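Local coordinates for CARDB domain-containing protein (Pyrococcus furiosus, PDB 3IDU), which is of unknown function but, through this CARDB domain, binds a pair of manganese ions, at residues F16-V29 / V103-S117. Sequence-based numbering, arbitrary orientation.
Sequences FPDLTVEIKGPDVV and VELNENNNVATFDVS. With MN (manganese (II) ion), chain C; MN (manganese (II) ion), chain D.
E104 OE1 is gripped by three groups: the manganese ion of chain C at 2.2 Å, L19 N at 2.9 Å from above the carboxylate plane, and, weakly, N110 ND2. D18 OD1, L19 O, N106 O, N109 OD1 and N110 OD1 complete six oxygen ligands, so both segments hold this ion. CG of D18, anti to the backbone N (chi1 -174°), turns the carboxylate to the metal, and D18 OD2 takes a 3.2 Å bond from N109 ND2 on its syn side, fixing the rotation of both groups. N110 ND2 also donates to E104 OE2 on its syn lone pair and to V96 O, holding OD1 on the metal. E104 OE2 reaches the manganese ion of chain D, also bound by E107, D97, N100, V102 and a water, so one carboxylate bridges the two metals.

Flanking the site, L105 N bonds to P17 O, and T20 OG1 donates to N109 O over 3.0 Å in the carbonyl plane. Beyond it strands 19-24 and 111-117 run nearly parallel, 11° apart, and meet through side chains, not backbone hydrogen bonds. The A112 methyl meets V21 CG2, and I23 CD1 rests 3.8 Å from F114 CB. The F114 ring, with CG anti to the backbone N (chi1 -166°), reaches past I23 to G25 O, 3.2 Å from CZ, and meets the CA of D27 at its edge. Replacing F114 by an alanine removes the ring, which would probably open a gap between I23 and residues 25-27. Further on, S117 N to D27 O and V29 N to S117 O make a short parallel pairing. The chain thus passes from the edge of one sheet (19-24) to the edge of the other (28-29) in the immunoglobulin-like beta sandwich expected of a CARDB domain, with the dimanganese site at one end.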
ATOM      1  N   PHE A  16      -5.148 -19.215  -5.625  1.00 10.82           N
ATOM      2  CA  PHE A  16      -3.992 -18.372  -5.305  1.00 10.38           C
ATOM      3  C   PHE A  16      -4.354 -17.066  -4.632  1.00  9.82           C
ATOM      4  O   PHE A  16      -5.423 -16.508  -4.872  1.00 13.03           O
ATOM      5  CB  PHE A  16      -3.214 -17.969  -6.562  1.00 13.47           C
ATOM      6  CG  PHE A  16      -2.718 -19.114  -7.379  1.00 10.09           C
ATOM      7  CD1 PHE A  16      -3.521 -19.683  -8.361  1.00 13.54           C
ATOM      8  CD2 PHE A  16      -1.432 -19.601  -7.194  1.00  9.15           C
ATOM      9  CE1 PHE A  16      -3.049 -20.724  -9.152  1.00 12.80           C
ATOM     10  CE2 PHE A  16      -0.947 -20.639  -7.977  1.00 11.02           C
ATOM     11  CZ  PHE A  16      -1.757 -21.204  -8.962  1.00 13.41           C
ATOM     12  N   PRO A  17      -3.461 -16.557  -3.776  1.00  7.86           N
ATOM     13  CA  PRO A  17      -3.805 -15.284  -3.152  1.00  8.34           C
ATOM     14  C   PRO A  17      -3.368 -14.226  -4.170  1.00 13.49           C
ATOM     15  O   PRO A  17      -2.774 -14.563  -5.193  1.00  9.35           O
ATOM     16  CB  PRO A  17      -2.933 -15.269  -1.890  1.00 14.54           C
ATOM     17  CG  PRO A  17      -1.706 -16.020  -2.315  1.00 15.01           C
ATOM     18  CD  PRO A  17      -2.272 -17.165  -3.152  1.00  8.68           C
ATOM     19  N   ASP A  18      -3.707 -12.967  -3.927  1.00  7.80           N
ATOM     20  CA  ASP A  18      -3.243 -11.888  -4.792  1.00  6.77           C
ATOM     21  C   ASP A  18      -3.234 -10.621  -3.974  1.00  6.79           C
ATOM     22  O   ASP A  18      -4.270 -10.008  -3.721  1.00  7.11           O
ATOM     23  CB  ASP A  18      -4.097 -11.666  -6.046  1.00  9.59           C
ATOM     24  CG  ASP A  18      -3.476 -10.616  -6.970  1.00 11.69           C
ATOM     25  OD1 ASP A  18      -2.350 -10.171  -6.662  1.00 12.49           O
ATOM     26  OD2 ASP A  18      -4.086 -10.233  -7.993  1.00 17.38           O
ATOM     27  N   LEU A  19      -2.040 -10.247  -3.558  1.00  7.57           N
ATOM     28  CA  LEU A  19      -1.842  -9.068  -2.749  1.00  7.40           C
ATOM     29  C   LEU A  19      -1.775  -7.813  -3.595  1.00 12.04           C
ATOM     30  O   LEU A  19      -1.171  -7.804  -4.661  1.00  8.33           O
ATOM     31  CB  LEU A  19      -0.546  -9.227  -1.966  1.00  7.75           C
ATOM     32  CG  LEU A  19      -0.536 -10.434  -1.033  1.00  6.62           C
ATOM     33  CD1 LEU A  19       0.887 -10.757  -0.602  1.00  6.32           C
ATOM     34  CD2 LEU A  19      -1.411 -10.131   0.176  1.00  9.48           C
ATOM     35  N   THR A  20      -2.395  -6.747  -3.108  1.00  8.41           N
ATOM     36  CA  THR A  20      -2.375  -5.478  -3.815  1.00  9.00           C
ATOM     37  C   THR A  20      -2.320  -4.357  -2.784  1.00  9.40           C
ATOM     38  O   THR A  20      -2.685  -4.554  -1.625  1.00  9.46           O
ATOM     39  CB  THR A  20      -3.628  -5.296  -4.694  1.00 13.71           C
ATOM     40  OG1 THR A  20      -3.394  -4.244  -5.640  1.00 24.73           O
ATOM     41  CG2 THR A  20      -4.825  -4.932  -3.837  1.00  5.22           C
ATOM     42  N   VAL A  21      -1.864  -3.185  -3.204  1.00 10.38           N
ATOM     43  CA  VAL A  21      -1.772  -2.039  -2.306  1.00 10.26           C
ATOM     44  C   VAL A  21      -2.197  -0.749  -2.994  1.00 11.53           C
ATOM     45  O   VAL A  21      -2.030  -0.587  -4.204  1.00 11.20           O
ATOM     46  CB  VAL A  21      -0.336  -1.838  -1.775  1.00 12.07           C
ATOM     47  CG1 VAL A  21       0.041  -2.960  -0.834  1.00 22.00           C
ATOM     48  CG2 VAL A  21       0.640  -1.759  -2.939  1.00 11.81           C
ATOM     49  N   GLU A  22      -2.743   0.168  -2.201  1.00 11.58           N
ATOM     50  CA  GLU A  22      -3.187   1.462  -2.697  1.00 11.72           C
ATOM     51  C   GLU A  22      -2.988   2.466  -1.567  1.00 13.68           C
ATOM     52  O   GLU A  22      -3.203   2.143  -0.399  1.00 12.68           O
ATOM     53  CB  GLU A  22      -4.668   1.418  -3.078  1.00 14.30           C
ATOM     54  CG  GLU A  22      -5.054   2.413  -4.161  1.00 25.54           C
ATOM     55  CD  GLU A  22      -6.548   2.689  -4.204  1.00 25.38           C
ATOM     56  OE1 GLU A  22      -7.336   1.752  -3.977  1.00 25.10           O
ATOM     57  OE2 GLU A  22      -6.929   3.845  -4.475  1.00 32.68           O
ATOM     58  N   ILE A  23      -2.572   3.678  -1.916  1.00 12.73           N
ATOM     59  CA  ILE A  23      -2.351   4.730  -0.928  1.00 10.31           C
ATOM     60  C   ILE A  23      -3.452   5.775  -1.064  1.00 10.12           C
ATOM     61  O   ILE A  23      -3.851   6.113  -2.176  1.00 15.29           O
ATOM     62  CB  ILE A  23      -1.008   5.442  -1.164  1.00 11.82           C
ATOM     63  CG1 ILE A  23       0.149   4.453  -1.009  1.00 10.47           C
ATOM     64  CG2 ILE A  23      -0.872   6.618  -0.204  1.00 10.85           C
ATOM     65  CD1 ILE A  23       1.413   4.897  -1.719  1.00 20.40           C
ATOM     66  N   LYS A  24      -3.948   6.275   0.063  1.00 13.05           N
ATOM     67  CA  LYS A  24      -4.981   7.306   0.043  1.00 18.59           C
ATOM     68  C   LYS A  24      -4.659   8.387   1.064  1.00 14.70           C
ATOM     69  O   LYS A  24      -4.242   8.092   2.182  1.00 17.21           O
ATOM     70  CB  LYS A  24      -6.360   6.710   0.340  1.00 17.12           C
ATOM     71  CG  LYS A  24      -6.849   5.747  -0.719  1.00 24.94           C
ATOM     72  CD  LYS A  24      -8.334   5.470  -0.577  1.00 26.69           C
ATOM     73  CE  LYS A  24      -8.797   4.492  -1.644  1.00 31.99           C
ATOM     74  NZ  LYS A  24     -10.267   4.294  -1.609  1.00 38.90           N
ATOM     75  N   GLY A  25      -4.845   9.641   0.671  1.00 18.24           N
ATOM     76  CA  GLY A  25      -4.565  10.745   1.570  1.00 16.97           C
ATOM     77  C   GLY A  25      -4.416  12.047   0.805  1.00 14.82           C
ATOM     78  O   GLY A  25      -4.591  12.062  -0.409  1.00 16.17           O
ATOM     79  N   PRO A  26      -4.085  13.158   1.482  1.00 19.87           N
ATOM     80  CA  PRO A  26      -3.927  14.450   0.804  1.00 25.03           C
ATOM     81  C   PRO A  26      -2.788  14.474  -0.208  1.00 26.15           C
ATOM     82  O   PRO A  26      -1.674  14.034   0.080  1.00 31.61           O
ATOM     83  CB  PRO A  26      -3.696  15.416   1.962  1.00 23.59           C
ATOM     84  CG  PRO A  26      -2.964  14.567   2.954  1.00 29.42           C
ATOM     85  CD  PRO A  26      -3.762  13.277   2.915  1.00 22.81           C
ATOM     86  N   ASP A  27      -3.081  14.987  -1.398  1.00 19.23           N
ATOM     87  CA  ASP A  27      -2.088  15.084  -2.458  1.00 24.74           C
ATOM     88  C   ASP A  27      -1.346  16.414  -2.351  1.00 33.05           C
ATOM     89  O   ASP A  27      -0.420  16.692  -3.116  1.00 26.13           O
ATOM     90  CB  ASP A  27      -2.761  14.957  -3.829  1.00 30.74           C
ATOM     91  CG  ASP A  27      -3.872  15.971  -4.038  1.00 39.54           C
ATOM     92  OD1 ASP A  27      -4.798  16.027  -3.200  1.00 42.18           O
ATOM     93  OD2 ASP A  27      -3.824  16.711  -5.043  1.00 38.26           O
ATOM     94  N   VAL A  28      -1.763  17.228  -1.387  1.00 32.96           N
ATOM     95  CA  VAL A  28      -1.149  18.528  -1.145  1.00 31.30           C
ATOM     96  C   VAL A  28      -1.131  18.782   0.356  1.00 32.99           C
ATOM     97  O   VAL A  28      -2.178  18.787   1.002  1.00 28.64           O
ATOM     98  CB  VAL A  28      -1.939  19.660  -1.832  1.00 34.12           C
ATOM     99  CG1 VAL A  28      -1.253  20.992  -1.582  1.00 36.46           C
ATOM    100  CG2 VAL A  28      -2.046  19.389  -3.325  1.00 31.10           C
ATOM    101  N   VAL A  29       0.062  18.984   0.907  1.00 31.19           N
ATOM    102  CA  VAL A  29       0.209  19.233   2.336  1.00 35.15           C
ATOM    103  C   VAL A  29       1.120  20.425   2.610  1.00 38.07           C
ATOM    104  O   VAL A  29       1.956  20.783   1.780  1.00 42.83           O
ATOM    105  CB  VAL A  29       0.787  17.997   3.061  1.00 33.36           C
ATOM    106  CG1 VAL A  29      -0.185  16.832   2.965  1.00 26.84           C
ATOM    107  CG2 VAL A  29       2.125  17.620   2.451  1.00 40.57           C
ATOM    108  N   VAL A 103       3.488 -16.663  -3.725  1.00 10.68           N
ATOM    109  CA  VAL A 103       3.096 -16.863  -5.123  1.00 12.10           C
ATOM    110  C   VAL A 103       1.670 -16.363  -5.272  1.00  8.66           C
ATOM    111  O   VAL A 103       0.771 -16.855  -4.601  1.00  9.57           O
ATOM    112  CB  VAL A 103       3.169 -18.353  -5.524  1.00 16.35           C
ATOM    113  CG1 VAL A 103       2.609 -18.550  -6.940  1.00 10.53           C
ATOM    114  CG2 VAL A 103       4.620 -18.818  -5.477  1.00 21.40           C
ATOM    115  N   GLU A 104       1.467 -15.383  -6.151  1.00 11.00           N
ATOM    116  CA  GLU A 104       0.144 -14.800  -6.355  1.00  9.47           C
ATOM    117  C   GLU A 104      -0.311 -14.853  -7.800  1.00  9.44           C
ATOM    118  O   GLU A 104       0.446 -15.207  -8.706  1.00  9.67           O
ATOM    119  CB  GLU A 104       0.136 -13.325  -5.957  1.00  9.83           C
ATOM    120  CG  GLU A 104       0.728 -12.984  -4.605  1.00 12.79           C
ATOM    121  CD  GLU A 104       1.192 -11.537  -4.556  1.00  9.44           C
ATOM    122  OE1 GLU A 104       0.416 -10.648  -4.952  1.00 10.98           O
ATOM    123  OE2 GLU A 104       2.333 -11.286  -4.127  1.00  9.90           O
ATOM    124  N   LEU A 105      -1.559 -14.451  -7.997  1.00  9.15           N
ATOM    125  CA  LEU A 105      -2.155 -14.394  -9.323  1.00 10.75           C
ATOM    126  C   LEU A 105      -1.481 -13.284 -10.129  1.00  9.15           C
ATOM    127  O   LEU A 105      -1.458 -13.325 -11.358  1.00 11.05           O
ATOM    128  CB  LEU A 105      -3.647 -14.080  -9.214  1.00 13.15           C
ATOM    129  CG  LEU A 105      -4.510 -15.031  -8.388  1.00 16.11           C
ATOM    130  CD1 LEU A 105      -5.881 -14.409  -8.179  1.00 23.14           C
ATOM    131  CD2 LEU A 105      -4.626 -16.373  -9.100  1.00 21.69           C
ATOM    132  N   ASN A 106      -0.929 -12.296  -9.433  1.00  8.25           N
ATOM    133  CA  ASN A 106      -0.279 -11.170 -10.092  1.00  7.19           C
ATOM    134  C   ASN A 106       0.783 -10.587  -9.161  1.00 10.64           C
ATOM    135  O   ASN A 106       0.503 -10.286  -8.001  1.00  9.45           O
ATOM    136  CB  ASN A 106      -1.335 -10.112 -10.435  1.00 10.26           C
ATOM    137  CG  ASN A 106      -0.783  -8.967 -11.267  1.00 14.03           C
ATOM    138  OD1 ASN A 106       0.421  -8.879 -11.520  1.00 15.13           O
ATOM    139  ND2 ASN A 106      -1.672  -8.075 -11.694  1.00 11.22           N
ATOM    140  N   GLU A 107       2.008 -10.457  -9.661  1.00 10.59           N
ATOM    141  CA  GLU A 107       3.096  -9.900  -8.856  1.00 13.96           C
ATOM    142  C   GLU A 107       3.359  -8.462  -9.302  1.00 16.73           C
ATOM    143  O   GLU A 107       4.209  -7.766  -8.738  1.00 17.06           O
ATOM    144  CB  GLU A 107       4.384 -10.726  -9.029  1.00 10.99           C
ATOM    145  CG  GLU A 107       4.210 -12.247  -8.991  1.00 15.96           C
ATOM    146  CD  GLU A 107       3.793 -12.792  -7.632  1.00 24.47           C
ATOM    147  OE1 GLU A 107       3.488 -14.008  -7.548  1.00 22.86           O
ATOM    148  OE2 GLU A 107       3.777 -12.016  -6.650  1.00 18.55           O
ATOM    149  N   ASN A 108       2.612  -8.013 -10.305  1.00 15.35           N
ATOM    150  CA  ASN A 108       2.798  -6.675 -10.840  1.00 11.98           C
ATOM    151  C   ASN A 108       1.812  -5.620 -10.337  1.00 14.37           C
ATOM    152  O   ASN A 108       1.793  -4.496 -10.836  1.00 19.68           O
ATOM    153  CB  ASN A 108       2.787  -6.734 -12.375  1.00 13.81           C
ATOM    154  CG  ASN A 108       3.793  -7.739 -12.925  1.00 19.53           C
ATOM    155  OD1 ASN A 108       3.421  -8.815 -13.412  1.00 15.57           O
ATOM    156  ND2 ASN A 108       5.077  -7.402 -12.827  1.00 18.04           N
ATOM    157  N   ASN A 109       1.000  -5.975  -9.344  1.00 11.73           N
ATOM    158  CA  ASN A 109       0.047  -5.030  -8.767  1.00 13.10           C
ATOM    159  C   ASN A 109       0.358  -4.902  -7.277  1.00 11.39           C
ATOM    160  O   ASN A 109      -0.508  -4.569  -6.462  1.00  9.44           O
ATOM    161  CB  ASN A 109      -1.400  -5.511  -8.973  1.00 15.49           C
ATOM    162  CG  ASN A 109      -1.674  -6.866  -8.332  1.00 13.92           C
ATOM    163  OD1 ASN A 109      -0.760  -7.540  -7.866  1.00 10.80           O
ATOM    164  ND2 ASN A 109      -2.942  -7.273  -8.322  1.00 10.20           N
ATOM    165  N   ASN A 110       1.617  -5.155  -6.937  1.00  9.13           N
ATOM    166  CA  ASN A 110       2.079  -5.108  -5.555  1.00  8.90           C
ATOM    167  C   ASN A 110       2.748  -3.792  -5.188  1.00  6.69           C
ATOM    168  O   ASN A 110       3.305  -3.666  -4.101  1.00 10.10           O
ATOM    169  CB  ASN A 110       3.055  -6.260  -5.300  1.00 10.02           C
ATOM    170  CG  ASN A 110       2.370  -7.607  -5.268  1.00 10.86           C
ATOM    171  OD1 ASN A 110       1.576  -7.932  -6.147  1.00 11.91           O
ATOM    172  ND2 ASN A 110       2.683  -8.405  -4.258  1.00  8.43           N
ATOM    173  N   VAL A 111       2.694  -2.810  -6.083  1.00 10.00           N
ATOM    174  CA  VAL A 111       3.318  -1.518  -5.814  1.00 10.99           C
ATOM    175  C   VAL A 111       2.377  -0.351  -6.101  1.00 11.72           C
ATOM    176  O   VAL A 111       1.733  -0.307  -7.151  1.00 12.56           O
ATOM    177  CB  VAL A 111       4.593  -1.336  -6.666  1.00 15.15           C
ATOM    178  CG1 VAL A 111       5.217   0.022  -6.382  1.00 21.19           C
ATOM    179  CG2 VAL A 111       5.585  -2.450  -6.365  1.00 13.55           C
ATOM    180  N   ALA A 112       2.311   0.587  -5.160  1.00 11.81           N
ATOM    181  CA  ALA A 112       1.478   1.774  -5.289  1.00 12.35           C
ATOM    182  C   ALA A 112       2.370   3.011  -5.367  1.00 15.28           C
ATOM    183  O   ALA A 112       3.454   3.055  -4.774  1.00 14.62           O
ATOM    184  CB  ALA A 112       0.533   1.890  -4.095  1.00 14.29           C
ATOM    185  N   THR A 113       1.912   4.011  -6.111  1.00 14.44           N
ATOM    186  CA  THR A 113       2.650   5.255  -6.265  1.00 15.85           C
ATOM    187  C   THR A 113       1.676   6.393  -5.997  1.00 18.21           C
ATOM    188  O   THR A 113       0.571   6.413  -6.538  1.00 21.15           O
ATOM    189  CB  THR A 113       3.230   5.383  -7.689  1.00 15.15           C
ATOM    190  OG1 THR A 113       4.018   4.222  -7.983  1.00 23.19           O
ATOM    191  CG2 THR A 113       4.112   6.621  -7.800  1.00 26.45           C
ATOM    192  N   PHE A 114       2.081   7.326  -5.147  1.00 13.45           N
ATOM    193  CA  PHE A 114       1.237   8.455  -4.794  1.00 17.90           C
ATOM    194  C   PHE A 114       2.118   9.685  -4.624  1.00 19.65           C
ATOM    195  O   PHE A 114       3.055   9.688  -3.824  1.00 22.45           O
ATOM    196  CB  PHE A 114       0.482   8.138  -3.499  1.00 20.82           C
ATOM    197  CG  PHE A 114      -0.659   9.068  -3.211  1.00 23.11           C
ATOM    198  CD1 PHE A 114      -0.428  10.339  -2.698  1.00 31.10           C
ATOM    199  CD2 PHE A 114      -1.970   8.675  -3.470  1.00 25.12           C
ATOM    200  CE1 PHE A 114      -1.484  11.211  -2.445  1.00 36.31           C
ATOM    201  CE2 PHE A 114      -3.036   9.539  -3.222  1.00 23.99           C
ATOM    202  CZ  PHE A 114      -2.791  10.811  -2.708  1.00 27.99           C
ATOM    203  N   ASP A 115       1.817  10.725  -5.392  1.00 25.34           N
ATOM    204  CA  ASP A 115       2.577  11.965  -5.352  1.00 22.79           C
ATOM    205  C   ASP A 115       1.946  13.004  -4.427  1.00 23.93           C
ATOM    206  O   ASP A 115       0.735  13.228  -4.457  1.00 24.41           O
ATOM    207  CB  ASP A 115       2.710  12.508  -6.776  1.00 19.11           C
ATOM    208  CG  ASP A 115       3.541  11.596  -7.662  1.00 31.02           C
ATOM    209  OD1 ASP A 115       3.133  11.328  -8.814  1.00 35.45           O
ATOM    210  OD2 ASP A 115       4.613  11.141  -7.205  1.00 34.06           O
ATOM    211  N   VAL A 116       2.780  13.634  -3.605  1.00 24.58           N
ATOM    212  CA  VAL A 116       2.321  14.644  -2.658  1.00 21.99           C
ATOM    213  C   VAL A 116       3.111  15.938  -2.811  1.00 29.07           C
ATOM    214  O   VAL A 116       4.341  15.925  -2.846  1.00 29.15           O
ATOM    215  CB  VAL A 116       2.472  14.151  -1.200  1.00 26.69           C
ATOM    216  CG1 VAL A 116       2.034  15.242  -0.233  1.00 22.94           C
ATOM    217  CG2 VAL A 116       1.643  12.895  -0.989  1.00 20.35           C
ATOM    218  N   SER A 117       2.402  17.056  -2.897  1.00 30.04           N
ATOM    219  CA  SER A 117       3.056  18.349  -3.038  1.00 34.80           C
ATOM    220  C   SER A 117       3.072  19.101  -1.710  1.00 39.21           C
ATOM    221  O   SER A 117       2.027  19.536  -1.222  1.00 36.93           O
ATOM    222  CB  SER A 117       2.342  19.189  -4.099  1.00 30.21           C
ATOM    223  OG  SER A 117       3.000  20.429  -4.286  1.00 39.26           O
TER
HETATM  224 MN    MN C 601      -0.327  -9.035  -6.333  1.00  9.80          MN
HETATM  225 MN    MN D 602       4.306 -12.201  -4.403  1.00 12.87          MN
HETATM  226  O   HOH W   1       5.508 -10.212  -4.601  1.00 14.70           O